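Long-range contacts in reticulocyte binding protein (Streptococcus agalactiae COH1, PDB 3FAW), which probably hydrolyses the alpha-1,6-glucosidic linkages of pullulan and related branched alpha-glucans at the streptococcal cell surface: residues P644-L649 against F659-Y664; E486-F491 against F516-R521; L721-G726 against R760-G765. All blocks are in the same frame, centred on the assembly; numbering follows the deposited sequence.

The three contacts follow one another along the chain and touch nowhere. Contact 2 lies nearest the middle of the molecule, at the C-terminal ends of neighbouring strands 482-485 and 513-516 of the parallel eight-stranded TIM barrel, the strand ends where glycoside hydrolases of the alpha-amylase type carry the active site. Contact 1 is a hairpin in a later loop region; its centre is 22 Å from that of contact 2, the nearest atoms are about 10 Å apart, and the side chain of Asn645 is about 10 Å from a bound calcium ion. Contact 3 belongs to the C-terminal beta domain, its nearest atoms about 13 Å from contact 2 and about 27 Å from contact 1.

Contact 1 (P644-L649 against F659-Y664); sequences PNKATL and FIHDSY
Thr648 and Phe659 form a hydrogen-bonded antiparallel pair, the amide of each donating to the carbonyl of the other, and Phe659 N reaches Thr648 O at 2.8 Å. Ala647 and Ile660 follow as the non-hydrogen-bonded pair, with the methyl Ala647 CB 3.8 Å from Ile660 CD1 at the tip of the isoleucine. This is the tight part, and the His661 ring extends it. With CG between the backbone N and the carbonyl carbon (chi1 62°), the ring folds back so that Lys646 O lies 3.1 Å above its plane, near the rim. The same oxygen accepts the main-chain bond from His661 N at 3.0 Å. His661 ND1 also makes a weak, bent bond to Thr648 OG1 (2.9 Å, 123° at the hydrogen). The Lys646-Asp662 side is looser: the lysine runs alongside the aspartate, its methylenes against Asp662 CB, and the salt bridge from Lys646 NZ to Asp662 OD2 is long at 3.8 Å. Lys646, with positive phi, is the third residue of the type II turn from Pro644 to Ala647, which leads the chain into the first strand of a two-stranded antiparallel beta hairpin with a long connecting loop.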
loop_
_atom_site.group_PDB
_atom_site.type_symbol
_atom_site.label_atom_id
_atom_site.label_comp_id
_atom_site.label_asym_id
_atom_site.label_seq_id
_atom_site.Cartn_x
_atom_site.Cartn_y
_atom_site.Cartn_z
ATOM N N PRO A 644 -11.147 -22.230 -12.045
ATOM C CA PRO A 644 -9.874 -21.519 -12.096
ATOM C C PRO A 644 -9.688 -20.664 -10.849
ATOM O O PRO A 644 -10.669 -20.184 -10.275
ATOM C CB PRO A 644 -10.004 -20.645 -13.347
ATOM C CG PRO A 644 -11.456 -20.446 -13.523
ATOM C CD PRO A 644 -12.134 -21.669 -12.987
ATOM N N ASN A 645 -8.438 -20.482 -10.439
ATOM C CA ASN A 645 -8.135 -19.767 -9.205
ATOM C C ASN A 645 -8.488 -18.282 -9.300
ATOM O O ASN A 645 -8.175 -17.629 -10.297
ATOM C CB ASN A 645 -6.653 -19.925 -8.851
ATOM C CG ASN A 645 -6.321 -19.395 -7.469
ATOM O OD1 ASN A 645 -7.034 -19.662 -6.499
ATOM N ND2 ASN A 645 -5.228 -18.640 -7.372
ATOM N N LYS A 646 -9.156 -17.768 -8.265
ATOM C CA LYS A 646 -9.434 -16.333 -8.126
ATOM C C LYS A 646 -10.194 -15.741 -9.316
ATOM O O LYS A 646 -9.960 -14.591 -9.704
ATOM C CB LYS A 646 -8.125 -15.563 -7.898
ATOM C CG LYS A 646 -7.337 -15.998 -6.658
ATOM C CD LYS A 646 -8.116 -15.758 -5.370
ATOM C CE LYS A 646 -7.259 -16.020 -4.138
ATOM N NZ LYS A 646 -8.020 -15.783 -2.882
ATOM N N ALA A 647 -11.125 -16.524 -9.860
ATOM C CA ALA A 647 -11.882 -16.149 -11.054
ATOM C C ALA A 647 -13.364 -15.945 -10.745
ATOM O O ALA A 647 -13.917 -16.565 -9.832
ATOM C CB ALA A 647 -11.719 -17.206 -12.127
ATOM N N THR A 648 -13.996 -15.070 -11.521
ATOM C CA THR A 648 -15.419 -14.771 -11.380
ATOM C C THR A 648 -16.120 -15.087 -12.699
ATOM O O THR A 648 -15.685 -14.641 -13.761
ATOM C CB THR A 648 -15.641 -13.288 -11.006
ATOM O OG1 THR A 648 -15.147 -13.053 -9.680
ATOM C CG2 THR A 648 -17.121 -12.911 -11.078
ATOM N N LEU A 649 -17.203 -15.851 -12.612
ATOM C CA LEU A 649 -17.987 -16.254 -13.774
ATOM C C LEU A 649 -19.028 -15.192 -14.108
ATOM O O LEU A 649 -19.769 -14.744 -13.235
ATOM C CB LEU A 649 -18.695 -17.583 -13.490
ATOM C CG LEU A 649 -19.539 -18.216 -14.606
ATOM C CD1 LEU A 649 -18.660 -18.782 -15.728
ATOM C CD2 LEU A 649 -20.437 -19.305 -14.021
ATOM N N PHE A 659 -13.395 -14.217 -15.393
ATOM C CA PHE A 659 -12.613 -12.989 -15.252
ATOM C C PHE A 659 -11.911 -13.010 -13.889
ATOM O O PHE A 659 -12.506 -13.393 -12.883
ATOM C CB PHE A 659 -13.522 -11.754 -15.342
ATOM C CG PHE A 659 -14.252 -11.612 -16.662
ATOM C CD1 PHE A 659 -13.905 -10.612 -17.557
ATOM C CD2 PHE A 659 -15.299 -12.463 -16.994
ATOM C CE1 PHE A 659 -14.582 -10.468 -18.764
ATOM C CE2 PHE A 659 -15.978 -12.332 -18.198
ATOM C CZ PHE A 659 -15.618 -11.333 -19.086
ATOM N N ILE A 660 -10.651 -12.584 -13.856
ATOM C CA ILE A 660 -9.840 -12.675 -12.638
ATOM C C ILE A 660 -10.051 -11.469 -11.722
ATOM O O ILE A 660 -9.874 -10.323 -12.140
ATOM C CB ILE A 660 -8.337 -12.822 -12.969
ATOM C CG1 ILE A 660 -8.095 -14.048 -13.864
ATOM C CG2 ILE A 660 -7.513 -12.924 -11.691
ATOM C CD1 ILE A 660 -8.657 -15.360 -13.323
ATOM N N HIS A 661 -10.426 -11.747 -10.473
ATOM C CA HIS A 661 -10.652 -10.708 -9.463
ATOM C C HIS A 661 -9.488 -10.568 -8.477
ATOM O O HIS A 661 -9.512 -9.696 -7.614
ATOM C CB HIS A 661 -11.955 -10.969 -8.694
ATOM C CG HIS A 661 -11.966 -12.257 -7.931
ATOM N ND1 HIS A 661 -12.532 -13.411 -8.430
ATOM C CD2 HIS A 661 -11.487 -12.571 -6.703
ATOM C CE1 HIS A 661 -12.395 -14.382 -7.544
ATOM N NE2 HIS A 661 -11.764 -13.900 -6.489
ATOM N N ASP A 662 -8.475 -11.423 -8.592
ATOM C CA ASP A 662 -7.288 -11.321 -7.732
ATOM C C ASP A 662 -6.072 -11.820 -8.497
ATOM O O ASP A 662 -5.712 -12.997 -8.423
ATOM C CB ASP A 662 -7.509 -12.108 -6.432
ATOM C CG ASP A 662 -6.358 -11.966 -5.435
ATOM O OD1 ASP A 662 -5.436 -11.152 -5.652
ATOM O OD2 ASP A 662 -6.389 -12.678 -4.412
ATOM N N SER A 663 -5.434 -10.909 -9.230
ATOM C CA SER A 663 -4.398 -11.282 -10.195
ATOM C C SER A 663 -2.965 -11.188 -9.648
ATOM O O SER A 663 -2.016 -11.001 -10.407
ATOM C CB SER A 663 -4.550 -10.439 -11.470
ATOM O OG SER A 663 -4.332 -9.066 -11.215
ATOM N N TYR A 664 -2.809 -11.361 -8.337
ATOM C CA TYR A 664 -1.496 -11.275 -7.689
ATOM C C TYR A 664 -0.491 -12.318 -8.201
ATOM O O TYR A 664 0.712 -12.067 -8.187
ATOM C CB TYR A 664 -1.644 -11.392 -6.164
ATOM C CG TYR A 664 -1.693 -12.813 -5.627
ATOM C CD1 TYR A 664 -0.646 -13.324 -4.864
ATOM C CD2 TYR A 664 -2.781 -13.645 -5.885
ATOM C CE1 TYR A 664 -0.681 -14.623 -4.368
ATOM C CE2 TYR A 664 -2.824 -14.949 -5.393
ATOM C CZ TYR A 664 -1.772 -15.430 -4.636
ATOM O OH TYR A 664 -1.804 -16.717 -4.140
#

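Contact 2 (E486-F491 against F516-R521); sequences EGWRTF and FSDDIR
Van der Waals packing is centred on the six-membered ring of Trp488, whose outer carbons reach the segment 516-521. The apolar part is Trp488 CH2 against Phe516 CB at 4.0 Å; beside it, Trp488 CZ3 approaches Asp518 CG at 3.5 Å. The tryptophan and the aspartate pass each other in opposite directions, the indole and carboxylate planes 51° apart. The backbone of helix 518-525 carries Asp518 CB toward the indole, and chi1 of 51° turns the carboxylate to Trp488 CZ3. The Phe516 ring turns an edge to the backbone of Glu486, with Phe516 CD2 4.0 Å from Glu486 N, and meets Tyr569 and Phe616 edge-to-face.

Among polar links, one water joins the two backbones directly, accepting from Gly487 N and donating to Phe516 O, 2.8 Å from each. This water and Glu486 CB lie over the same face of the indole, both offset toward the rim. Gln504 is a further bridge from outside the segments: its backbone bonds Gly487, and its NE2 bonds Phe516 O and Asp518 OD1. Within its own segment, Trp488 NE1 gives Glu486 OE2 a weak hydrogen bond of 3.3 Å.

Glu486 OE1 takes a bond from Met458 N, Asp518 OD1 another from Asn557, and Arg521 NH1 hydrogen-bonds Tyr569 OH. The segments at the ends of strands 482-485 and 513-516 are thus held by van der Waals contact of the indole rim, one water and Gln504, while the carboxylates and guanidinium have hydrogen-bond partners outside the segments that probably fix their orientation.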
loop_
_atom_site.group_PDB
_atom_site.type_symbol
_atom_site.label_atom_id
_atom_site.label_comp_id
_atom_site.label_asym_id
_atom_site.label_seq_id
_atom_site.Cartn_x
_atom_site.Cartn_y
_atom_site.Cartn_z
ATOM N N GLU A 486 -4.910 2.116 2.985
ATOM C CA GLU A 486 -6.095 1.326 3.281
ATOM C C GLU A 486 -6.393 1.400 4.772
ATOM O O GLU A 486 -5.701 0.780 5.576
ATOM C CB GLU A 486 -5.887 -0.131 2.893
ATOM C CG GLU A 486 -5.761 -0.380 1.410
ATOM C CD GLU A 486 -5.526 -1.843 1.110
ATOM O OE1 GLU A 486 -4.606 -2.441 1.727
ATOM O OE2 GLU A 486 -6.264 -2.393 0.264
ATOM N N GLY A 487 -7.431 2.152 5.131
ATOM C CA GLY A 487 -7.837 2.295 6.522
ATOM C C GLY A 487 -8.908 1.313 6.957
ATOM O O GLY A 487 -9.819 1.682 7.698
ATOM N N TRP A 488 -8.806 0.059 6.514
ATOM C CA TRP A 488 -9.780 -0.959 6.907
ATOM C C TRP A 488 -9.610 -1.250 8.397
ATOM O O TRP A 488 -8.502 -1.186 8.923
ATOM C CB TRP A 488 -9.634 -2.258 6.097
ATOM C CG TRP A 488 -9.441 -2.089 4.608
ATOM C CD1 TRP A 488 -8.554 -2.770 3.824
ATOM C CD2 TRP A 488 -10.134 -1.185 3.731
ATOM N NE1 TRP A 488 -8.654 -2.359 2.523
ATOM C CE2 TRP A 488 -9.612 -1.385 2.433
ATOM C CE3 TRP A 488 -11.144 -0.231 3.913
ATOM C CZ2 TRP A 488 -10.067 -0.670 1.320
ATOM C CZ3 TRP A 488 -11.593 0.485 2.806
ATOM C CH2 TRP A 488 -11.052 0.261 1.527
ATOM N N ARG A 489 -10.712 -1.558 9.073
ATOM C CA ARG A 489 -10.681 -1.863 10.507
ATOM C C ARG A 489 -10.177 -3.282 10.746
ATOM O O ARG A 489 -10.962 -4.219 10.919
ATOM C CB ARG A 489 -12.066 -1.663 11.123
ATOM C CG ARG A 489 -12.547 -0.231 11.035
ATOM C CD ARG A 489 -13.997 -0.082 11.450
ATOM N NE ARG A 489 -14.463 1.280 11.202
ATOM C CZ ARG A 489 -14.936 1.732 10.041
ATOM N NH1 ARG A 489 -15.048 0.939 8.978
ATOM N NH2 ARG A 489 -15.317 2.997 9.943
ATOM N N THR A 490 -8.856 -3.425 10.757
ATOM C CA THR A 490 -8.203 -4.735 10.823
ATOM C C THR A 490 -7.260 -4.916 12.030
ATOM O O THR A 490 -6.643 -5.970 12.171
ATOM C CB THR A 490 -7.388 -4.978 9.532
ATOM O OG1 THR A 490 -6.407 -3.947 9.387
ATOM C CG2 THR A 490 -8.295 -4.967 8.306
ATOM N N PHE A 491 -7.157 -3.913 12.902
ATOM C CA PHE A 491 -6.109 -3.897 13.938
ATOM C C PHE A 491 -6.108 -5.141 14.832
ATOM O O PHE A 491 -7.159 -5.587 15.299
ATOM C CB PHE A 491 -6.223 -2.646 14.817
ATOM C CG PHE A 491 -5.095 -2.496 15.810
ATOM C CD1 PHE A 491 -3.874 -1.967 15.414
ATOM C CD2 PHE A 491 -5.255 -2.889 17.135
ATOM C CE1 PHE A 491 -2.826 -1.831 16.321
ATOM C CE2 PHE A 491 -4.215 -2.756 18.050
ATOM C CZ PHE A 491 -2.999 -2.222 17.641
ATOM N N PHE A 516 -8.826 5.306 1.692
ATOM C CA PHE A 516 -9.713 4.894 0.607
ATOM C C PHE A 516 -11.164 4.844 1.063
ATOM O O PHE A 516 -11.462 4.341 2.144
ATOM C CB PHE A 516 -9.286 3.534 0.043
ATOM C CG PHE A 516 -8.079 3.612 -0.840
ATOM C CD1 PHE A 516 -8.214 3.891 -2.193
ATOM C CD2 PHE A 516 -6.803 3.442 -0.315
ATOM C CE1 PHE A 516 -7.101 3.978 -3.015
ATOM C CE2 PHE A 516 -5.683 3.533 -1.127
ATOM C CZ PHE A 516 -5.832 3.802 -2.479
ATOM N N SER A 517 -12.053 5.377 0.230
ATOM C CA SER A 517 -13.480 5.366 0.507
ATOM C C SER A 517 -14.167 4.165 -0.145
ATOM O O SER A 517 -14.572 4.218 -1.308
ATOM C CB SER A 517 -14.132 6.666 0.039
ATOM O OG SER A 517 -15.514 6.681 0.356
ATOM N N ASP A 518 -14.302 3.085 0.619
ATOM C CA ASP A 518 -15.037 1.907 0.150
ATOM C C ASP A 518 -16.539 2.179 -0.039
ATOM O O ASP A 518 -17.201 1.490 -0.815
ATOM C CB ASP A 518 -14.801 0.682 1.057
ATOM C CG ASP A 518 -15.034 0.963 2.538
ATOM O OD1 ASP A 518 -14.964 2.129 2.977
ATOM O OD2 ASP A 518 -15.261 -0.012 3.282
ATOM N N ASP A 519 -17.058 3.195 0.650
ATOM C CA ASP A 519 -18.470 3.575 0.551
ATOM C C ASP A 519 -18.849 4.094 -0.840
ATOM O O ASP A 519 -19.865 3.682 -1.400
ATOM C CB ASP A 519 -18.811 4.634 1.605
ATOM C CG ASP A 519 -20.295 4.694 1.922
ATOM O OD1 ASP A 519 -20.929 3.625 2.009
ATOM O OD2 ASP A 519 -20.823 5.809 2.113
ATOM N N ILE A 520 -18.045 4.998 -1.395
ATOM C CA ILE A 520 -18.299 5.498 -2.752
ATOM C C ILE A 520 -18.057 4.393 -3.791
ATOM O O ILE A 520 -18.784 4.299 -4.780
ATOM C CB ILE A 520 -17.477 6.780 -3.093
ATOM C CG1 ILE A 520 -18.044 7.448 -4.356
ATOM C CG2 ILE A 520 -15.997 6.463 -3.268
ATOM C CD1 ILE A 520 -17.417 8.796 -4.699
ATOM N N ARG A 521 -17.046 3.558 -3.557
ATOM C CA ARG A 521 -16.796 2.388 -4.407
ATOM C C ARG A 521 -18.049 1.508 -4.476
ATOM O O ARG A 521 -18.611 1.303 -5.555
ATOM C CB ARG A 521 -15.601 1.587 -3.872
ATOM C CG ARG A 521 -15.282 0.292 -4.632
ATOM C CD ARG A 521 -14.349 -0.596 -3.817
ATOM N NE ARG A 521 -15.056 -1.325 -2.761
ATOM C CZ ARG A 521 -14.473 -1.960 -1.739
ATOM N NH1 ARG A 521 -13.153 -1.965 -1.604
ATOM N NH2 ARG A 521 -15.215 -2.592 -0.834
HETATM O O HOH W 1 -9.675 2.766 3.618
#

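Contact 3 (L721-G726 against R760-G765); sequences LITEVG and RNVLLG
In the C-terminal beta domain, which has the two antiparallel sheets expected after an alpha-amylase-type barrel, the turn bearing Ile722 and Thr723 packs against Val762 and Leu764, at and just past the end of strand 760-763. The turn follows strand 720-721 of the five-stranded sheet, whereas 760-763 is an outer strand of the three-stranded one. Ile722 CG2 makes most of the contacts. This methyl, which stands opposite the backbone N, touches Leu764 CD2 and Leu763 O, each at 3.9 Å, and lies 4.4 Å from Val762 CG1. The side chains of Ile722 and Leu764 meet at a slant.

Thr723 adds a second methyl contact, CG2 to Val762 CG1 at 3.9 Å. Its chi1 of 57° divides the residue by character: OG1 accepts from Ala738 N of strand 736-742, and the methyl is left to face the valine. Val762 and Leu764 also touch Phe752 of strand 748-754, and Leu771 and Leu772 adjoin Ile722 and Leu764 respectively.

The backbones stay well apart, the nearest CA atoms being 7.0 Å from each other (Ile722 and Leu764), so the turn does not join the strand as a ladder. One water bridges them, donating to Leu763 O at 3.0 Å and weakly to Ile722 O at 3.4 Å. Ile722 O also closes the inverse gamma turn centred on Thr723, through a weak bond from Glu724 N. Cohesion here therefore rests on buried methyl groups over a small interface of 142 Å², with a single water serving two carbonyl oxygens where the main chains do not pair.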
loop_
_atom_site.group_PDB
_atom_site.type_symbol
_atom_site.label_atom_id
_atom_site.label_comp_id
_atom_site.label_asym_id
_atom_site.label_seq_id
_atom_site.Cartn_x
_atom_site.Cartn_y
_atom_site.Cartn_z
ATOM N N LEU A 721 -27.373 19.954 -4.103
ATOM C CA LEU A 721 -28.033 18.848 -4.797
ATOM C C LEU A 721 -29.184 19.361 -5.657
ATOM O O LEU A 721 -30.187 19.852 -5.134
ATOM C CB LEU A 721 -28.552 17.830 -3.777
ATOM C CG LEU A 721 -29.220 16.566 -4.323
ATOM C CD1 LEU A 721 -28.237 15.740 -5.152
ATOM C CD2 LEU A 721 -29.789 15.743 -3.184
ATOM N N ILE A 722 -29.039 19.248 -6.975
ATOM C CA ILE A 722 -30.084 19.686 -7.902
ATOM C C ILE A 722 -31.262 18.705 -7.873
ATOM O O ILE A 722 -32.416 19.109 -7.730
ATOM C CB ILE A 722 -29.551 19.816 -9.344
ATOM C CG1 ILE A 722 -28.468 20.895 -9.421
ATOM C CG2 ILE A 722 -30.696 20.140 -10.302
ATOM C CD1 ILE A 722 -27.739 20.942 -10.751
ATOM N N THR A 723 -30.957 17.419 -7.998
ATOM C CA THR A 723 -31.973 16.374 -7.937
ATOM C C THR A 723 -32.312 15.997 -6.494
ATOM O O THR A 723 -31.934 14.922 -6.019
ATOM C CB THR A 723 -31.516 15.110 -8.690
ATOM O OG1 THR A 723 -30.279 14.648 -8.135
ATOM C CG2 THR A 723 -31.331 15.402 -10.175
ATOM N N GLU A 724 -33.032 16.874 -5.801
ATOM C CA GLU A 724 -33.567 16.540 -4.479
ATOM C C GLU A 724 -34.760 15.610 -4.643
ATOM O O GLU A 724 -35.422 15.624 -5.682
ATOM C CB GLU A 724 -33.985 17.797 -3.715
ATOM C CG GLU A 724 -32.825 18.715 -3.371
ATOM C CD GLU A 724 -33.205 19.802 -2.389
ATOM O OE1 GLU A 724 -34.351 20.297 -2.453
ATOM O OE2 GLU A 724 -32.353 20.167 -1.551
ATOM N N VAL A 725 -35.032 14.807 -3.619
ATOM C CA VAL A 725 -36.138 13.851 -3.667
ATOM C C VAL A 725 -37.448 14.599 -3.869
ATOM O O VAL A 725 -37.761 15.513 -3.110
ATOM C CB VAL A 725 -36.223 12.996 -2.383
ATOM C CG1 VAL A 725 -37.373 11.996 -2.479
ATOM C CG2 VAL A 725 -34.914 12.267 -2.144
ATOM N N GLY A 726 -38.188 14.231 -4.914
ATOM C CA GLY A 726 -39.470 14.865 -5.221
ATOM C C GLY A 726 -39.424 15.924 -6.311
ATOM O O GLY A 726 -40.465 16.418 -6.732
ATOM N N ARG A 760 -34.205 10.680 -19.121
ATOM C CA ARG A 760 -34.769 11.315 -17.926
ATOM C C ARG A 760 -34.753 12.831 -18.047
ATOM O O ARG A 760 -33.748 13.417 -18.452
ATOM C CB ARG A 760 -33.993 10.909 -16.669
ATOM C CG ARG A 760 -33.972 9.414 -16.377
ATOM C CD ARG A 760 -35.339 8.881 -15.962
ATOM N NE ARG A 760 -35.757 9.392 -14.657
ATOM C CZ ARG A 760 -35.368 8.898 -13.481
ATOM N NH1 ARG A 760 -34.532 7.871 -13.416
ATOM N NH2 ARG A 760 -35.814 9.438 -12.356
ATOM N N ASN A 761 -35.875 13.455 -17.694
ATOM C CA ASN A 761 -35.968 14.910 -17.586
ATOM C C ASN A 761 -35.549 15.336 -16.186
ATOM O O ASN A 761 -36.145 14.895 -15.203
ATOM C CB ASN A 761 -37.399 15.384 -17.876
ATOM C CG ASN A 761 -37.573 16.893 -17.715
ATOM O OD1 ASN A 761 -37.610 17.411 -16.597
ATOM N ND2 ASN A 761 -37.713 17.597 -18.832
ATOM N N VAL A 762 -34.521 16.178 -16.101
ATOM C CA VAL A 762 -34.062 16.733 -14.825
ATOM C C VAL A 762 -34.610 18.149 -14.643
ATOM O O VAL A 762 -34.292 19.050 -15.421
ATOM C CB VAL A 762 -32.520 16.766 -14.750
ATOM C CG1 VAL A 762 -32.058 17.415 -13.452
ATOM C CG2 VAL A 762 -31.951 15.356 -14.865
ATOM N N LEU A 763 -35.426 18.340 -13.607
ATOM C CA LEU A 763 -36.042 19.639 -13.323
ATOM C C LEU A 763 -35.033 20.617 -12.702
ATOM O O LEU A 763 -34.291 20.258 -11.790
ATOM C CB LEU A 763 -37.245 19.448 -12.391
ATOM C CG LEU A 763 -38.074 20.671 -11.988
ATOM C CD1 LEU A 763 -38.617 21.427 -13.201
ATOM C CD2 LEU A 763 -39.211 20.229 -11.083
ATOM N N LEU A 764 -35.006 21.847 -13.212
ATOM C CA LEU A 764 -34.146 22.907 -12.673
ATOM C C LEU A 764 -34.960 23.927 -11.876
ATOM O O LEU A 764 -34.549 24.342 -10.791
ATOM C CB LEU A 764 -33.376 23.606 -13.800
ATOM C CG LEU A 764 -32.435 22.709 -14.611
ATOM C CD1 LEU A 764 -31.687 23.511 -15.679
ATOM C CD2 LEU A 764 -31.453 21.988 -13.704
ATOM N N GLY A 765 -36.111 24.326 -12.415
ATOM C CA GLY A 765 -36.993 25.273 -11.733
ATOM C C GLY A 765 -36.351 26.642 -11.596
ATOM O O GLY A 765 -35.323 26.915 -12.216
HETATM O O HOH W 2 -34.261 17.703 -10.220
#